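Local coordinates for protein bacterial leucyl aminopeptidase (Legionella pneumophila, PDB 6ESL) that probably removes N-terminal residues such as leucine from peptides as a secreted, zinc-dependent M28-family aminopeptidase linked to nutrient acquisition during infection of amoebas, at residues F283-Y288 / P359-S364; T59-A64 / G70-V75; F179-G184 / S190-I195; D111-K116 / Y303-L308. All blocks are in the same frame, centred on the assembly; numbering follows the deposited sequence.

Contact 1 (F283-Y288 / P359-S364); sequences FDMTGY and PYIHTS. With ZN (zinc ion), chain F.
Met285 and Ile361 meet with their side chains at about a right angle: the sulfur SD of Met285 lies 4.0 Å from the branch methyl CG2 of Ile361. CG of Met285 beside the backbone N (chi1 -49°) and an extended next torsion carry SD to the isoleucine; the bend at chi3 only swings the terminal methyl CE. The second touch has the same crossed layout. Tyr288, its CG anti to the backbone N (chi1 177°), presents its phenol end to Pro359, whose CD approaches the ring obliquely, 3.7 Å from OH and 3.8 Å from CZ of Tyr288. Both touches are apolar, and the two segments bury a modest 145 Å² between them. Next to Met285, Asp284 grips a zinc ion with both carboxylate oxygens, OD1 at 2.4 Å and OD2 at 2.5 Å from the metal; His209 and Asp222 complete the protein ligands, and a water lies 2.2 Å from the zinc. Ser334 OG also bonds to Asp284 OD2 and would help fix the carboxylate's rotation. The contact joins the loop after strand 277-282 to the one leading from strand 346-350 to helix 373-391, with helix 220-239 packed against Asp284 and Met285.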
loop_
_atom_site.group_PDB
_atom_site.type_symbol
_atom_site.label_atom_id
_atom_site.label_comp_id
_atom_site.label_asym_id
_atom_site.label_seq_id
_atom_site.Cartn_x
_atom_site.Cartn_y
_atom_site.Cartn_z
ATOM N N PHE B 283 -7.706 -14.568 -7.690
ATOM C CA PHE B 283 -8.557 -14.099 -8.821
ATOM C C PHE B 283 -10.019 -14.375 -8.553
ATOM O O PHE B 283 -10.486 -15.570 -8.648
ATOM C CB PHE B 283 -8.074 -14.705 -10.126
ATOM C CG PHE B 283 -6.725 -14.240 -10.531
ATOM C CD1 PHE B 283 -6.567 -13.060 -11.287
ATOM C CD2 PHE B 283 -5.611 -14.908 -10.158
ATOM C CE1 PHE B 283 -5.300 -12.588 -11.626
ATOM C CE2 PHE B 283 -4.369 -14.486 -10.535
ATOM C CZ PHE B 283 -4.225 -13.270 -11.213
ATOM N N ASP B 284 -10.683 -13.312 -8.116
ATOM C CA ASP B 284 -12.097 -13.319 -7.861
ATOM C C ASP B 284 -12.703 -12.183 -8.668
ATOM O O ASP B 284 -12.599 -11.008 -8.316
ATOM C CB ASP B 284 -12.377 -13.106 -6.373
ATOM C CG ASP B 284 -13.858 -13.114 -6.052
ATOM O OD1 ASP B 284 -14.669 -13.287 -6.986
ATOM O OD2 ASP B 284 -14.212 -12.946 -4.866
ATOM N N MET B 285 -13.337 -12.571 -9.761
ATOM C CA MET B 285 -14.060 -11.688 -10.661
ATOM C C MET B 285 -13.037 -10.983 -11.565
ATOM O O MET B 285 -12.301 -10.031 -11.188
ATOM C CB MET B 285 -15.068 -10.744 -10.011
ATOM C CG MET B 285 -15.993 -11.446 -9.062
ATOM S SD MET B 285 -17.240 -10.446 -8.292
ATOM C CE MET B 285 -16.294 -9.138 -7.525
ATOM N N THR B 286 -12.984 -11.490 -12.786
ATOM C CA THR B 286 -11.999 -11.048 -13.792
ATOM C C THR B 286 -12.613 -10.612 -15.127
ATOM O O THR B 286 -11.891 -10.319 -16.101
ATOM C CB THR B 286 -11.010 -12.191 -14.101
ATOM O OG1 THR B 286 -11.671 -13.268 -14.735
ATOM C CG2 THR B 286 -10.232 -12.626 -12.869
ATOM N N GLY B 287 -13.938 -10.533 -15.185
ATOM C CA GLY B 287 -14.594 -10.285 -16.466
ATOM C C GLY B 287 -15.519 -9.115 -16.681
ATOM O O GLY B 287 -15.812 -8.785 -17.808
ATOM N N TYR B 288 -16.032 -8.518 -15.620
ATOM C CA TYR B 288 -16.981 -7.433 -15.783
ATOM C C TYR B 288 -16.297 -6.158 -15.770
ATOM O O TYR B 288 -15.443 -5.874 -14.868
ATOM C CB TYR B 288 -18.063 -7.503 -14.679
ATOM C CG TYR B 288 -19.061 -6.327 -14.745
ATOM C CD1 TYR B 288 -20.232 -6.389 -15.552
ATOM C CD2 TYR B 288 -18.850 -5.193 -13.970
ATOM C CE1 TYR B 288 -21.133 -5.310 -15.568
ATOM C CE2 TYR B 288 -19.736 -4.139 -13.998
ATOM C CZ TYR B 288 -20.863 -4.228 -14.817
ATOM O OH TYR B 288 -21.672 -3.135 -14.842
ATOM N N PRO B 359 -23.371 -5.756 -10.837
ATOM C CA PRO B 359 -24.670 -5.700 -10.161
ATOM C C PRO B 359 -25.436 -7.013 -10.292
ATOM O O PRO B 359 -26.494 -7.170 -9.681
ATOM C CB PRO B 359 -25.403 -4.588 -10.913
ATOM C CG PRO B 359 -24.796 -4.596 -12.274
ATOM C CD PRO B 359 -23.351 -4.953 -12.072
ATOM N N TYR B 360 -24.904 -7.941 -11.080
ATOM C CA TYR B 360 -25.544 -9.222 -11.276
ATOM C C TYR B 360 -24.994 -10.353 -10.455
ATOM O O TYR B 360 -25.511 -11.410 -10.435
ATOM C CB TYR B 360 -25.549 -9.594 -12.738
ATOM C CG TYR B 360 -26.025 -8.487 -13.604
ATOM C CD1 TYR B 360 -27.322 -8.067 -13.553
ATOM C CD2 TYR B 360 -25.161 -7.842 -14.448
ATOM C CE1 TYR B 360 -27.763 -7.050 -14.348
ATOM C CE2 TYR B 360 -25.581 -6.819 -15.246
ATOM C CZ TYR B 360 -26.886 -6.430 -15.195
ATOM O OH TYR B 360 -27.305 -5.430 -15.975
ATOM N N ILE B 361 -24.004 -10.062 -9.668
ATOM C CA ILE B 361 -23.379 -11.024 -8.801
ATOM C C ILE B 361 -24.415 -11.618 -7.811
ATOM O O ILE B 361 -25.304 -10.938 -7.357
ATOM C CB ILE B 361 -22.261 -10.277 -8.063
ATOM C CG1 ILE B 361 -22.807 -9.142 -7.234
ATOM C CG2 ILE B 361 -21.118 -9.822 -8.930
ATOM C CD1 ILE B 361 -21.703 -8.594 -6.368
ATOM N N HIS B 362 -24.269 -12.903 -7.543
ATOM C CA HIS B 362 -25.142 -13.671 -6.645
ATOM C C HIS B 362 -26.587 -13.762 -7.107
ATOM O O HIS B 362 -27.468 -13.814 -6.322
ATOM C CB HIS B 362 -25.084 -13.214 -5.162
ATOM C CG HIS B 362 -23.723 -13.208 -4.581
ATOM N ND1 HIS B 362 -23.384 -12.427 -3.512
ATOM C CD2 HIS B 362 -22.621 -13.896 -4.905
ATOM C CE1 HIS B 362 -22.130 -12.633 -3.205
ATOM N NE2 HIS B 362 -21.642 -13.521 -4.037
ATOM N N THR B 363 -26.800 -13.740 -8.409
ATOM C CA THR B 363 -28.121 -13.852 -9.015
ATOM C C THR B 363 -28.041 -14.717 -10.246
ATOM O O THR B 363 -26.985 -15.040 -10.687
ATOM C CB THR B 363 -28.733 -12.513 -9.489
ATOM O OG1 THR B 363 -28.117 -12.075 -10.695
ATOM C CG2 THR B 363 -28.647 -11.430 -8.448
ATOM N N SER B 364 -29.191 -15.143 -10.737
ATOM C CA SER B 364 -29.256 -15.896 -11.993
ATOM C C SER B 364 -28.877 -15.088 -13.173
ATOM O O SER B 364 -28.665 -15.656 -14.186
ATOM C CB SER B 364 -30.725 -16.391 -12.254
ATOM O OG SER B 364 -31.060 -17.134 -11.105
HETATM ZN ZN ZN F . -16.224 -14.356 -5.539
HETATM O O HOH W 1 -16.622 -12.208 -5.400
#

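Contact 2 (T59-A64 / G70-V75); sequences TLTILA and GHFVNV
Phe72 reaches from the strand side to helix 57-67, and its side chain can be followed outward from CB. CB points toward the helix, and CG stands between the backbone N and the carbonyl carbon (chi1 60°), which carries the ring to Leu60 and Thr61. At the far side of the ring CE2 meets CB of Leu60 at 3.9 Å, obliquely to the ring plane. CE2 also has the backbone N of Thr61 at 3.8 Å, at the ring edge and in its plane. The tip atom CZ of Phe72 lies 3.7 Å from Thr61 OG1, and the two side chains cross at about a right angle. One residue earlier, the His71 ring lies against Ala64, whose CB stands over a face, 3.9 Å from the ring centroid and 29° off its normal: a CH-pi contact. Two waters complete the join. One donates to both Ala64 O and Gly70 O; the other donates to Ala64 O and accepts from Gly70 N, 3.0 Å away. Leu24 of strand 21-27 touches both Leu60 and Phe72. From the second subunit, Arg258 packs on Phe72 and the zinc ligand Glu257 on Thr61. The arrangement is that of a helix packed on an antiparallel sheet, in a small N-terminal unit.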
loop_
_atom_site.group_PDB
_atom_site.type_symbol
_atom_site.label_atom_id
_atom_site.label_comp_id
_atom_site.label_asym_id
_atom_site.label_seq_id
_atom_site.Cartn_x
_atom_site.Cartn_y
_atom_site.Cartn_z
ATOM N N THR B 59 28.142 12.791 13.879
ATOM C CA THR B 59 28.903 11.541 13.750
ATOM C C THR B 59 27.987 10.362 13.557
ATOM O O THR B 59 28.236 9.517 12.621
ATOM C CB THR B 59 29.875 11.374 14.893
ATOM O OG1 THR B 59 30.834 12.423 14.820
ATOM C CG2 THR B 59 30.613 10.066 14.812
ATOM N N LEU B 60 26.864 10.337 14.310
ATOM C CA LEU B 60 25.913 9.265 14.164
ATOM C C LEU B 60 25.119 9.348 12.873
ATOM O O LEU B 60 24.654 8.358 12.393
ATOM C CB LEU B 60 24.948 9.152 15.366
ATOM C CG LEU B 60 25.709 8.942 16.712
ATOM C CD1 LEU B 60 24.718 8.706 17.860
ATOM C CD2 LEU B 60 26.672 7.752 16.654
ATOM N N THR B 61 24.903 10.544 12.354
ATOM C CA THR B 61 24.276 10.708 11.040
ATOM C C THR B 61 25.158 10.086 9.939
ATOM O O THR B 61 24.626 9.366 9.076
ATOM C CB THR B 61 24.004 12.194 10.714
ATOM O OG1 THR B 61 23.077 12.702 11.680
ATOM C CG2 THR B 61 23.365 12.356 9.295
ATOM N N ILE B 62 26.407 10.379 9.972
ATOM C CA ILE B 62 27.385 9.861 9.027
ATOM C C ILE B 62 27.419 8.344 9.137
ATOM O O ILE B 62 27.293 7.658 8.140
ATOM C CB ILE B 62 28.804 10.435 9.184
ATOM C CG1 ILE B 62 28.859 11.981 8.993
ATOM C CG2 ILE B 62 29.774 9.809 8.186
ATOM C CD1 ILE B 62 28.074 12.465 7.792
ATOM N N LEU B 63 27.530 7.842 10.360
ATOM C CA LEU B 63 27.481 6.423 10.574
ATOM C C LEU B 63 26.232 5.804 9.987
ATOM O O LEU B 63 26.368 4.805 9.289
ATOM C CB LEU B 63 27.669 6.016 12.034
ATOM C CG LEU B 63 27.657 4.517 12.328
ATOM C CD1 LEU B 63 28.909 3.874 11.747
ATOM C CD2 LEU B 63 27.580 4.259 13.869
ATOM N N ALA B 64 25.059 6.374 10.244
ATOM C CA ALA B 64 23.834 5.814 9.825
ATOM C C ALA B 64 23.795 5.763 8.274
ATOM O O ALA B 64 23.168 4.836 7.697
ATOM C CB ALA B 64 22.598 6.624 10.304
ATOM N N GLY B 70 18.949 2.352 8.445
ATOM C CA GLY B 70 18.006 3.313 9.061
ATOM C C GLY B 70 18.749 4.433 9.809
ATOM O O GLY B 70 19.947 4.335 10.078
ATOM N N HIS B 71 18.016 5.455 10.146
ATOM C CA HIS B 71 18.531 6.594 10.882
ATOM C C HIS B 71 18.003 6.507 12.296
ATOM O O HIS B 71 17.806 5.416 12.837
ATOM C CB HIS B 71 18.200 7.893 10.120
ATOM C CG HIS B 71 19.021 8.025 8.884
ATOM N ND1 HIS B 71 20.199 8.755 8.876
ATOM C CD2 HIS B 71 18.952 7.362 7.681
ATOM C CE1 HIS B 71 20.803 8.559 7.713
ATOM N NE2 HIS B 71 20.085 7.705 6.983
ATOM N N PHE B 72 17.827 7.669 12.906
ATOM C CA PHE B 72 17.481 7.739 14.357
ATOM C C PHE B 72 16.425 8.827 14.539
ATOM O O PHE B 72 16.237 9.689 13.677
ATOM C CB PHE B 72 18.695 7.893 15.184
ATOM C CG PHE B 72 19.489 9.135 14.880
ATOM C CD1 PHE B 72 19.071 10.395 15.349
ATOM C CD2 PHE B 72 20.695 9.070 14.209
ATOM C CE1 PHE B 72 19.776 11.533 15.087
ATOM C CE2 PHE B 72 21.442 10.237 13.966
ATOM C CZ PHE B 72 20.938 11.460 14.368
ATOM N N VAL B 73 15.716 8.724 15.680
ATOM C CA VAL B 73 14.741 9.759 16.057
ATOM C C VAL B 73 15.236 10.404 17.327
ATOM O O VAL B 73 15.632 9.710 18.261
ATOM C CB VAL B 73 13.333 9.169 16.169
ATOM C CG1 VAL B 73 12.353 10.241 16.729
ATOM C CG2 VAL B 73 12.854 8.692 14.813
ATOM N N ASN B 74 15.324 11.721 17.341
ATOM C CA ASN B 74 15.684 12.498 18.536
ATOM C C ASN B 74 14.503 12.517 19.474
ATOM O O ASN B 74 13.440 13.023 19.143
ATOM C CB ASN B 74 16.116 13.907 18.150
ATOM C CG ASN B 74 16.901 14.587 19.202
ATOM O OD1 ASN B 74 16.475 14.523 20.349
ATOM N ND2 ASN B 74 18.048 15.165 18.899
ATOM N N VAL B 75 14.646 11.859 20.628
ATOM C CA VAL B 75 13.503 11.762 21.606
ATOM C C VAL B 75 13.745 12.680 22.833
ATOM O O VAL B 75 13.065 12.555 23.835
ATOM C CB VAL B 75 13.194 10.292 22.009
ATOM C CG1 VAL B 75 12.726 9.524 20.807
ATOM C CG2 VAL B 75 14.396 9.636 22.750
HETATM O O HOH W 2 22.065 2.761 9.198
HETATM O O HOH W 3 20.379 4.264 6.563
#

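Contact 3 (F179-G184 / S190-I195); sequences FFVKTG and SLVTVI
Strands 179-183 and 190-195 run antiparallel, their axes 4.7 Å apart at closest and their directions 147° apart, with two hydrogen-bonded pairs flanking one non-hydrogen-bonded pair. Phe179 and Val192 exchange bonds: Phe179 N to Val192 O is 2.8 Å long and nearly straight. Val181 and Ser190 do the same, with the return bond, Ser190 N to Val181 O, more bent at 142°. Between them, Phe180 CA approaches Ser190 O at 3.2 Å in a CA-H...O contact, and the same oxygen lies at the edge of the Phe180 ring. On the sheet face of Phe179, Val181, Ser190 and Val192, the Phe179 ring is laid alongside Val192 by the torsion that sets CG between N and the carbonyl carbon (chi1 59°). Val192 CB sits over its face, 3.9 Å from the centroid, while CG2 of Val192 touches CG2 of Val181 at 3.7 Å. A water donates to Val181 O and to Thr183 OG1, and is 2.7 Å from Ser190 OG; Gln188 O and Ala254 N respectively are further partners of those hydroxyls. Helix 261-272 covers this face. The arrangement is a beta hairpin whose first strand, 176-183, is the chain's outermost in the mixed M28 peptidase sheet.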
loop_
_atom_site.group_PDB
_atom_site.type_symbol
_atom_site.label_atom_id
_atom_site.label_comp_id
_atom_site.label_asym_id
_atom_site.label_seq_id
_atom_site.Cartn_x
_atom_site.Cartn_y
_atom_site.Cartn_z
ATOM N N PHE B 179 -4.348 -32.835 -5.736
ATOM C CA PHE B 179 -5.103 -33.464 -4.633
ATOM C C PHE B 179 -6.293 -32.650 -4.152
ATOM O O PHE B 179 -6.324 -31.427 -4.327
ATOM C CB PHE B 179 -4.185 -33.830 -3.484
ATOM C CG PHE B 179 -3.427 -32.682 -2.887
ATOM C CD1 PHE B 179 -2.179 -32.312 -3.392
ATOM C CD2 PHE B 179 -3.940 -31.995 -1.782
ATOM C CE1 PHE B 179 -1.443 -31.261 -2.779
ATOM C CE2 PHE B 179 -3.208 -30.983 -1.174
ATOM C CZ PHE B 179 -1.970 -30.585 -1.688
ATOM N N PHE B 180 -7.290 -33.338 -3.627
ATOM C CA PHE B 180 -8.381 -32.673 -2.986
ATOM C C PHE B 180 -8.039 -32.399 -1.544
ATOM O O PHE B 180 -7.444 -33.236 -0.868
ATOM C CB PHE B 180 -9.672 -33.472 -3.024
ATOM C CG PHE B 180 -10.347 -33.499 -4.371
ATOM C CD1 PHE B 180 -10.492 -32.321 -5.143
ATOM C CD2 PHE B 180 -10.916 -34.713 -4.861
ATOM C CE1 PHE B 180 -11.150 -32.346 -6.364
ATOM C CE2 PHE B 180 -11.596 -34.750 -6.067
ATOM C CZ PHE B 180 -11.682 -33.586 -6.844
ATOM N N VAL B 181 -8.421 -31.207 -1.075
ATOM C CA VAL B 181 -8.509 -30.927 0.328
ATOM C C VAL B 181 -9.965 -30.862 0.735
ATOM O O VAL B 181 -10.720 -30.037 0.252
ATOM C CB VAL B 181 -7.832 -29.607 0.662
ATOM C CG1 VAL B 181 -7.999 -29.308 2.165
ATOM C CG2 VAL B 181 -6.352 -29.686 0.318
ATOM N N LYS B 182 -10.345 -31.727 1.662
ATOM C CA LYS B 182 -11.692 -31.762 2.192
ATOM C C LYS B 182 -12.175 -30.471 2.894
ATOM O O LYS B 182 -11.393 -29.615 3.347
ATOM C CB LYS B 182 -11.891 -33.019 3.062
ATOM C CG LYS B 182 -11.837 -34.276 2.246
ATOM C CD LYS B 182 -12.013 -35.488 3.148
ATOM C CE LYS B 182 -11.987 -36.757 2.346
ATOM N NZ LYS B 182 -12.140 -37.895 3.303
ATOM N N THR B 183 -13.496 -30.337 2.885
ATOM C CA THR B 183 -14.169 -29.092 3.304
ATOM C C THR B 183 -15.140 -29.330 4.479
ATOM O O THR B 183 -16.254 -28.850 4.459
ATOM C CB THR B 183 -14.936 -28.551 2.115
ATOM O OG1 THR B 183 -14.121 -28.649 0.925
ATOM C CG2 THR B 183 -15.241 -27.067 2.366
ATOM N N GLY B 184 -14.770 -30.190 5.416
ATOM C CA GLY B 184 -15.716 -30.610 6.460
ATOM C C GLY B 184 -17.069 -31.108 5.971
ATOM O O GLY B 184 -17.127 -32.015 5.171
ATOM N N SER B 190 -11.864 -28.637 -1.995
ATOM C CA SER B 190 -10.979 -27.786 -2.689
ATOM C C SER B 190 -9.989 -28.630 -3.592
ATOM O O SER B 190 -9.522 -29.696 -3.202
ATOM C CB SER B 190 -10.226 -26.818 -1.781
ATOM O OG SER B 190 -11.070 -25.868 -1.098
ATOM N N LEU B 191 -9.646 -28.070 -4.753
ATOM C CA LEU B 191 -8.666 -28.656 -5.693
ATOM C C LEU B 191 -7.345 -27.940 -5.574
ATOM O O LEU B 191 -7.247 -26.732 -5.833
ATOM C CB LEU B 191 -9.141 -28.529 -7.105
ATOM C CG LEU B 191 -8.116 -28.958 -8.209
ATOM C CD1 LEU B 191 -7.687 -30.426 -7.985
ATOM C CD2 LEU B 191 -8.786 -28.708 -9.552
ATOM N N VAL B 192 -6.343 -28.663 -5.129
ATOM C CA VAL B 192 -5.013 -28.136 -5.049
ATOM C C VAL B 192 -4.193 -28.854 -6.158
ATOM O O VAL B 192 -4.236 -30.132 -6.308
ATOM C CB VAL B 192 -4.329 -28.400 -3.719
ATOM C CG1 VAL B 192 -2.880 -27.903 -3.717
ATOM C CG2 VAL B 192 -5.093 -27.703 -2.575
ATOM N N THR B 193 -3.482 -28.045 -6.938
ATOM C CA THR B 193 -2.660 -28.519 -8.043
ATOM C C THR B 193 -1.264 -27.946 -7.869
ATOM O O THR B 193 -1.090 -26.908 -7.231
ATOM C CB THR B 193 -3.228 -28.079 -9.403
ATOM O OG1 THR B 193 -2.972 -26.684 -9.603
ATOM C CG2 THR B 193 -4.728 -28.327 -9.458
ATOM N N VAL B 194 -0.266 -28.616 -8.434
ATOM C CA VAL B 194 1.116 -28.162 -8.268
ATOM C C VAL B 194 1.962 -28.491 -9.463
ATOM O O VAL B 194 1.825 -29.607 -10.027
ATOM C CB VAL B 194 1.766 -28.660 -6.940
ATOM C CG1 VAL B 194 1.876 -30.177 -6.867
ATOM C CG2 VAL B 194 3.101 -27.978 -6.681
ATOM N N ILE B 195 2.799 -27.523 -9.853
ATOM C CA ILE B 195 3.783 -27.690 -10.923
ATOM C C ILE B 195 5.137 -27.538 -10.280
ATOM O O ILE B 195 5.446 -26.451 -9.804
ATOM C CB ILE B 195 3.593 -26.686 -12.081
ATOM C CG1 ILE B 195 2.214 -26.909 -12.715
ATOM C CG2 ILE B 195 4.635 -26.917 -13.186
ATOM C CD1 ILE B 195 1.680 -25.688 -13.448
HETATM O O HOH W 4 -11.720 -27.357 1.088
#

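Contact 4 (D111-K116 / Y303-L308); sequences DVYEIK and YTDRDL
The N-terminal end of helix 306-320 receives Tyr113, which comes from the loop before helix 118-125 and lays its ring on the first turn. Leu308 CD1 stands over one face of that ring, 4.0 Å from the centroid and 17° off the normal, a CH-pi contact displaced toward the rim near CZ and CE1. Two torsions of Leu308 bring CD1 onto the phenol: the first sets CG anti to the backbone N, and the second turns the CD1 branch to the ring. The two side chains meet at a slant. At the ring edge, in plane, Asp307 CB lies 3.9 Å from Tyr113 CE2, and CE2 also comes within 3.8 Å of Leu308 N, so the ring follows the backbone of the turn as well as its side chains.

The helix start itself is defined by an N-cap: Asp305 OD2 accepts from Leu308 N at 2.7 Å with an N-H...O angle of 153°. The amide meets the anti side of this oxygen, 21° out of the carboxylate plane. The same OD2 takes a bond from a water 2.6 Å away, and that water is also 2.7 Å from Tyr113 OH. The phenol is thereby tied to the capping carboxylate indirectly, since Tyr113 OH and Asp305 OD2 are themselves 4.3 Å apart. The helix dipole would probably help stabilise negative charge on Asp305. Asp307 turns its carboxylate to a different partner, with OD2 in a salt bridge to Arg328 of the second subunit. The ring of Tyr311 meets that of Tyr113, and Leu390 of helix 373-391 touches Tyr113 too.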
loop_
_atom_site.group_PDB
_atom_site.type_symbol
_atom_site.label_atom_id
_atom_site.label_comp_id
_atom_site.label_asym_id
_atom_site.label_seq_id
_atom_site.Cartn_x
_atom_site.Cartn_y
_atom_site.Cartn_z
ATOM N N ASP B 111 15.431 -8.940 -0.093
ATOM C CA ASP B 111 15.033 -9.173 -1.489
ATOM C C ASP B 111 13.726 -8.424 -1.777
ATOM O O ASP B 111 12.821 -8.389 -0.961
ATOM C CB ASP B 111 14.812 -10.659 -1.816
ATOM C CG ASP B 111 16.088 -11.480 -1.790
ATOM O OD1 ASP B 111 17.178 -10.952 -2.072
ATOM O OD2 ASP B 111 15.992 -12.678 -1.515
ATOM N N VAL B 112 13.626 -7.892 -2.977
ATOM C CA VAL B 112 12.508 -7.094 -3.385
ATOM C C VAL B 112 11.773 -7.765 -4.544
ATOM O O VAL B 112 12.401 -8.454 -5.342
ATOM C CB VAL B 112 13.085 -5.715 -3.751
ATOM C CG1 VAL B 112 12.200 -4.901 -4.640
ATOM C CG2 VAL B 112 13.449 -4.959 -2.493
ATOM N N TYR B 113 10.456 -7.640 -4.616
ATOM C CA TYR B 113 9.768 -8.229 -5.728
ATOM C C TYR B 113 10.225 -7.372 -6.900
ATOM O O TYR B 113 10.091 -6.175 -6.872
ATOM C CB TYR B 113 8.240 -8.167 -5.551
ATOM C CG TYR B 113 7.670 -8.894 -4.358
ATOM C CD1 TYR B 113 7.708 -10.263 -4.268
ATOM C CD2 TYR B 113 7.077 -8.212 -3.332
ATOM C CE1 TYR B 113 7.195 -10.918 -3.178
ATOM C CE2 TYR B 113 6.563 -8.855 -2.239
ATOM C CZ TYR B 113 6.620 -10.212 -2.162
ATOM O OH TYR B 113 6.120 -10.849 -1.079
ATOM N N GLU B 114 10.735 -7.985 -7.950
ATOM C CA GLU B 114 11.220 -7.214 -9.086
ATOM C C GLU B 114 10.827 -7.878 -10.358
ATOM O O GLU B 114 10.487 -9.040 -10.367
ATOM C CB GLU B 114 12.760 -7.102 -9.065
ATOM C CG GLU B 114 13.351 -6.674 -7.711
ATOM C CD GLU B 114 14.881 -6.543 -7.732
ATOM O OE1 GLU B 114 15.638 -7.537 -7.580
ATOM O OE2 GLU B 114 15.317 -5.383 -7.861
ATOM N N ILE B 115 10.915 -7.112 -11.412
ATOM C CA ILE B 115 10.672 -7.565 -12.782
ATOM C C ILE B 115 12.049 -7.842 -13.424
ATOM O O ILE B 115 12.835 -6.920 -13.600
ATOM C CB ILE B 115 9.934 -6.450 -13.589
ATOM C CG1 ILE B 115 8.508 -6.269 -12.959
ATOM C CG2 ILE B 115 10.039 -6.724 -15.091
ATOM C CD1 ILE B 115 7.653 -5.094 -13.365
ATOM N N LYS B 116 12.327 -9.117 -13.668
ATOM C CA LYS B 116 13.616 -9.608 -14.156
ATOM C C LYS B 116 13.452 -10.695 -15.119
ATOM O O LYS B 116 14.415 -11.385 -15.374
ATOM C CB LYS B 116 14.399 -10.258 -13.046
ATOM C CG LYS B 116 14.676 -9.423 -11.819
ATOM C CD LYS B 116 15.454 -10.296 -10.854
ATOM C CE LYS B 116 16.316 -9.482 -9.897
ATOM N NZ LYS B 116 17.692 -10.056 -9.740
ATOM N N TYR B 303 -6.908 -6.369 3.584
ATOM C CA TYR B 303 -6.564 -7.783 3.838
ATOM C C TYR B 303 -5.557 -8.354 2.863
ATOM O O TYR B 303 -5.584 -9.540 2.525
ATOM C CB TYR B 303 -7.830 -8.638 3.950
ATOM C CG TYR B 303 -8.738 -8.002 4.980
ATOM C CD1 TYR B 303 -8.551 -8.216 6.353
ATOM C CD2 TYR B 303 -9.780 -7.136 4.614
ATOM C CE1 TYR B 303 -9.364 -7.610 7.278
ATOM C CE2 TYR B 303 -10.602 -6.571 5.567
ATOM C CZ TYR B 303 -10.375 -6.783 6.893
ATOM O OH TYR B 303 -11.228 -6.188 7.794
ATOM N N THR B 304 -4.625 -7.501 2.461
ATOM C CA THR B 304 -3.629 -7.898 1.494
ATOM C C THR B 304 -2.238 -7.311 1.925
ATOM O O THR B 304 -2.189 -6.336 2.623
ATOM C CB THR B 304 -3.905 -7.327 0.107
ATOM O OG1 THR B 304 -4.080 -5.923 0.134
ATOM C CG2 THR B 304 -5.188 -7.974 -0.553
ATOM N N ASP B 305 -1.194 -7.897 1.398
ATOM C CA ASP B 305 0.175 -7.509 1.639
ATOM C C ASP B 305 0.472 -6.311 0.807
ATOM O O ASP B 305 0.305 -6.299 -0.396
ATOM C CB ASP B 305 1.132 -8.630 1.304
ATOM C CG ASP B 305 2.584 -8.276 1.582
ATOM O OD1 ASP B 305 2.913 -8.238 2.773
ATOM O OD2 ASP B 305 3.387 -8.014 0.603
ATOM N N ARG B 306 0.958 -5.284 1.484
ATOM C CA ARG B 306 1.300 -4.040 0.836
ATOM C C ARG B 306 2.353 -4.146 -0.238
ATOM O O ARG B 306 2.129 -3.663 -1.372
ATOM C CB ARG B 306 1.683 -3.006 1.936
ATOM C CG ARG B 306 2.316 -1.724 1.373
ATOM C CD ARG B 306 2.534 -0.711 2.464
ATOM N NE ARG B 306 2.556 0.639 1.860
ATOM C CZ ARG B 306 2.651 1.773 2.574
ATOM N NH1 ARG B 306 2.693 1.744 3.923
ATOM N NH2 ARG B 306 2.745 2.934 1.948
ATOM N N ASP B 307 3.505 -4.759 0.028
ATOM C CA ASP B 307 4.514 -4.905 -1.008
ATOM C C ASP B 307 4.070 -5.778 -2.172
ATOM O O ASP B 307 4.340 -5.487 -3.302
ATOM C CB ASP B 307 5.846 -5.426 -0.463
ATOM C CG ASP B 307 6.565 -4.414 0.406
ATOM O OD1 ASP B 307 6.218 -3.214 0.389
ATOM O OD2 ASP B 307 7.498 -4.833 1.117
ATOM N N LEU B 308 3.366 -6.886 -1.886
ATOM C CA LEU B 308 2.948 -7.751 -3.018
ATOM C C LEU B 308 1.908 -7.037 -3.902
ATOM O O LEU B 308 1.932 -7.167 -5.128
ATOM C CB LEU B 308 2.416 -9.085 -2.479
ATOM C CG LEU B 308 2.124 -10.143 -3.566
ATOM C CD1 LEU B 308 3.392 -10.562 -4.242
ATOM C CD2 LEU B 308 1.416 -11.339 -2.942
HETATM O O HOH W 5 5.693 -9.217 1.030
#

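In the fold
Contacts 2 and 3 are buried, contact 4 partly so, and contact 1 lies at the surface. Contact 3 alone is carried by direct backbone hydrogen bonds, as suits a hairpin at the sheet edge. The others join their segments by side-chain touches, which in contacts 2 and 4 are supplemented by water bridges. Contact 1 pairs two loops beside the metal site, and helix 373-391 also packs on residues of both contacts 1 and 4. Contact 2 is far from its own chain's metal site (centres of contacts 1 and 2 about 52 Å apart) but packs against the second subunit's. Contacts 1, 2 and 4 each have residues meeting the second subunit, whereas no other chain touches contact 3.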